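Long-range contact in cystathionine gamma-lyase (PDB 1N8P), which belongs to the Cys/Met metabolism family of pyridoxal-5'-phosphate-dependent enzymes and holds that cofactor in a pocket of its fold: residues 306-311 with 368-373. Sequence-based numbering, arbitrary orientation.
Sequences GMISFR and VRISVG
Ile308 and Ile370 face each other as a hydrogen-bonded antiparallel pair, and each takes the other's carbonyl: Ile308 N gives to Ile370 O at 3.0 Å, while the return bond, from Ile370 N to Ile308 O, arrives from above the carbonyl plane. Phe310 and Val368 form the second such pair, and Val372 N adds a bond to Gly306 O at 2.8 Å just beyond the paired strands.

On the face carrying Ile308, Phe310, Val368 and Ile370, the phenyl ring lies alongside the valine, with Phe310 CE2 3.6 Å from Val368 CG1. Ile308 CB packs on Ile370 CG1 at 3.7 Å, and Ile308 CD1 reaches diagonally to Val372 CG2. Helix 253-271 covers Ile308 and Val372 through Ala264, and Phe322 of helix 316-325 meets the Phe310 ring edge-to-face.

The other face is more polar. Met307 folds back at chi2 (-68°) and chi3 (-67°), which carries its methyl over one face of the Arg369 guanidinium. Met307 CE lies 3.3 Å from Arg369 CZ. Met307 SD sits 3.6 Å from Ser371 OG. The arginine, extended from CG to NE, has its polar end bound by Asn149 at NE and by a salt bridge from NH1 to Glu343, which probably balances its charge; Ser371 OG is hydrogen-bonded to Gly336 N.

The pair joins two adjacent interior strands, 307-312 and 367-371, of the five-stranded mixed sheet. One face thus builds hydrophobic packing against two helices, whereas the other holds a buried arginine, the Arg369 side chain lying about 6 Å from pyridoxal-5'-phosphate.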
loop_
_atom_site.group_PDB
_atom_site.type_symbol
_atom_site.label_atom_id
_atom_site.label_comp_id
_atom_site.label_asym_id
_atom_site.label_seq_id
_atom_site.Cartn_x
_atom_site.Cartn_y
_atom_site.Cartn_z
ATOM N N GLY A 306 4.004 29.487 2.076
ATOM C CA GLY A 306 2.589 29.215 1.915
ATOM C C GLY A 306 1.791 29.522 3.167
ATOM O O GLY A 306 0.581 29.385 3.169
ATOM N N MET A 307 2.467 29.944 4.226
ATOM C CA MET A 307 1.808 30.272 5.486
ATOM C C MET A 307 1.708 31.786 5.661
ATOM O O MET A 307 2.710 32.510 5.601
ATOM C CB MET A 307 2.596 29.717 6.681
ATOM C CG MET A 307 3.054 28.268 6.575
ATOM S SD MET A 307 1.748 27.045 6.617
ATOM C CE MET A 307 1.143 27.209 8.327
ATOM N N ILE A 308 0.487 32.257 5.876
ATOM C CA ILE A 308 0.231 33.671 6.088
ATOM C C ILE A 308 -0.288 33.626 7.511
ATOM O O ILE A 308 -0.557 32.555 8.023
ATOM C CB ILE A 308 -0.832 34.194 5.064
ATOM C CG1 ILE A 308 -0.231 34.138 3.662
ATOM C CG2 ILE A 308 -1.278 35.630 5.383
ATOM C CD1 ILE A 308 -1.216 34.323 2.562
ATOM N N SER A 309 -0.380 34.763 8.168
ATOM C CA SER A 309 -0.874 34.811 9.534
ATOM C C SER A 309 -1.414 36.222 9.591
ATOM O O SER A 309 -0.793 37.143 9.059
ATOM C CB SER A 309 0.286 34.607 10.496
ATOM O OG SER A 309 -0.111 34.668 11.844
ATOM N N PHE A 310 -2.589 36.408 10.174
ATOM C CA PHE A 310 -3.126 37.755 10.200
ATOM C C PHE A 310 -4.159 37.842 11.280
ATOM O O PHE A 310 -4.603 36.811 11.764
ATOM C CB PHE A 310 -3.710 38.123 8.821
ATOM C CG PHE A 310 -5.063 37.545 8.553
ATOM C CD1 PHE A 310 -6.203 38.323 8.707
ATOM C CD2 PHE A 310 -5.207 36.216 8.185
ATOM C CE1 PHE A 310 -7.451 37.784 8.505
ATOM C CE2 PHE A 310 -6.453 35.680 7.984
ATOM C CZ PHE A 310 -7.572 36.460 8.143
ATOM N N ARG A 311 -4.502 39.065 11.683
ATOM C CA ARG A 311 -5.491 39.297 12.735
ATOM C C ARG A 311 -6.578 40.153 12.130
ATOM O O ARG A 311 -6.277 41.139 11.470
ATOM C CB ARG A 311 -4.834 39.993 13.945
ATOM C CG ARG A 311 -3.953 41.203 13.597
ATOM C CD ARG A 311 -2.975 41.636 14.728
ATOM N NE ARG A 311 -3.632 42.275 15.866
ATOM C CZ ARG A 311 -4.269 41.602 16.807
ATOM N NH1 ARG A 311 -4.309 40.287 16.732
ATOM N NH2 ARG A 311 -4.893 42.235 17.783
ATOM N N VAL A 368 -5.579 34.727 12.900
ATOM C CA VAL A 368 -5.901 33.598 12.039
ATOM C C VAL A 368 -4.662 33.216 11.213
ATOM O O VAL A 368 -4.044 34.064 10.550
ATOM C CB VAL A 368 -7.061 33.929 11.069
ATOM C CG1 VAL A 368 -7.180 32.850 10.010
ATOM C CG2 VAL A 368 -8.357 34.042 11.834
ATOM N N ARG A 369 -4.292 31.943 11.273
ATOM C CA ARG A 369 -3.154 31.442 10.521
ATOM C C ARG A 369 -3.633 30.512 9.402
ATOM O O ARG A 369 -4.400 29.567 9.642
ATOM C CB ARG A 369 -2.220 30.704 11.451
ATOM C CG ARG A 369 -1.212 29.803 10.782
ATOM C CD ARG A 369 -0.408 29.188 11.872
ATOM N NE ARG A 369 0.187 27.883 11.601
ATOM C CZ ARG A 369 -0.467 26.811 11.177
ATOM N NH1 ARG A 369 -1.770 26.867 10.926
ATOM N NH2 ARG A 369 0.177 25.656 11.085
ATOM N N ILE A 370 -3.193 30.792 8.178
ATOM C CA ILE A 370 -3.591 29.999 7.021
ATOM C C ILE A 370 -2.455 29.393 6.195
ATOM O O ILE A 370 -1.419 30.006 5.943
ATOM C CB ILE A 370 -4.529 30.798 6.086
ATOM C CG1 ILE A 370 -3.869 32.081 5.640
ATOM C CG2 ILE A 370 -5.783 31.182 6.832
ATOM C CD1 ILE A 370 -4.797 32.967 4.859
ATOM N N SER A 371 -2.694 28.150 5.803
ATOM C CA SER A 371 -1.806 27.310 5.010
ATOM C C SER A 371 -2.350 27.275 3.561
ATOM O O SER A 371 -3.255 26.490 3.245
ATOM C CB SER A 371 -1.825 25.906 5.628
ATOM O OG SER A 371 -0.862 25.044 5.079
ATOM N N VAL A 372 -1.832 28.132 2.690
ATOM C CA VAL A 372 -2.290 28.148 1.321
ATOM C C VAL A 372 -1.882 26.877 0.556
ATOM O O VAL A 372 -0.709 26.485 0.580
ATOM C CB VAL A 372 -1.720 29.332 0.589
ATOM C CG1 VAL A 372 -2.287 29.395 -0.812
ATOM C CG2 VAL A 372 -2.008 30.590 1.363
ATOM N N GLY A 373 -2.864 26.248 -0.111
ATOM C CA GLY A 373 -2.647 25.036 -0.894
ATOM C C GLY A 373 -2.363 25.345 -2.354
ATOM O O GLY A 373 -1.793 26.405 -2.656
#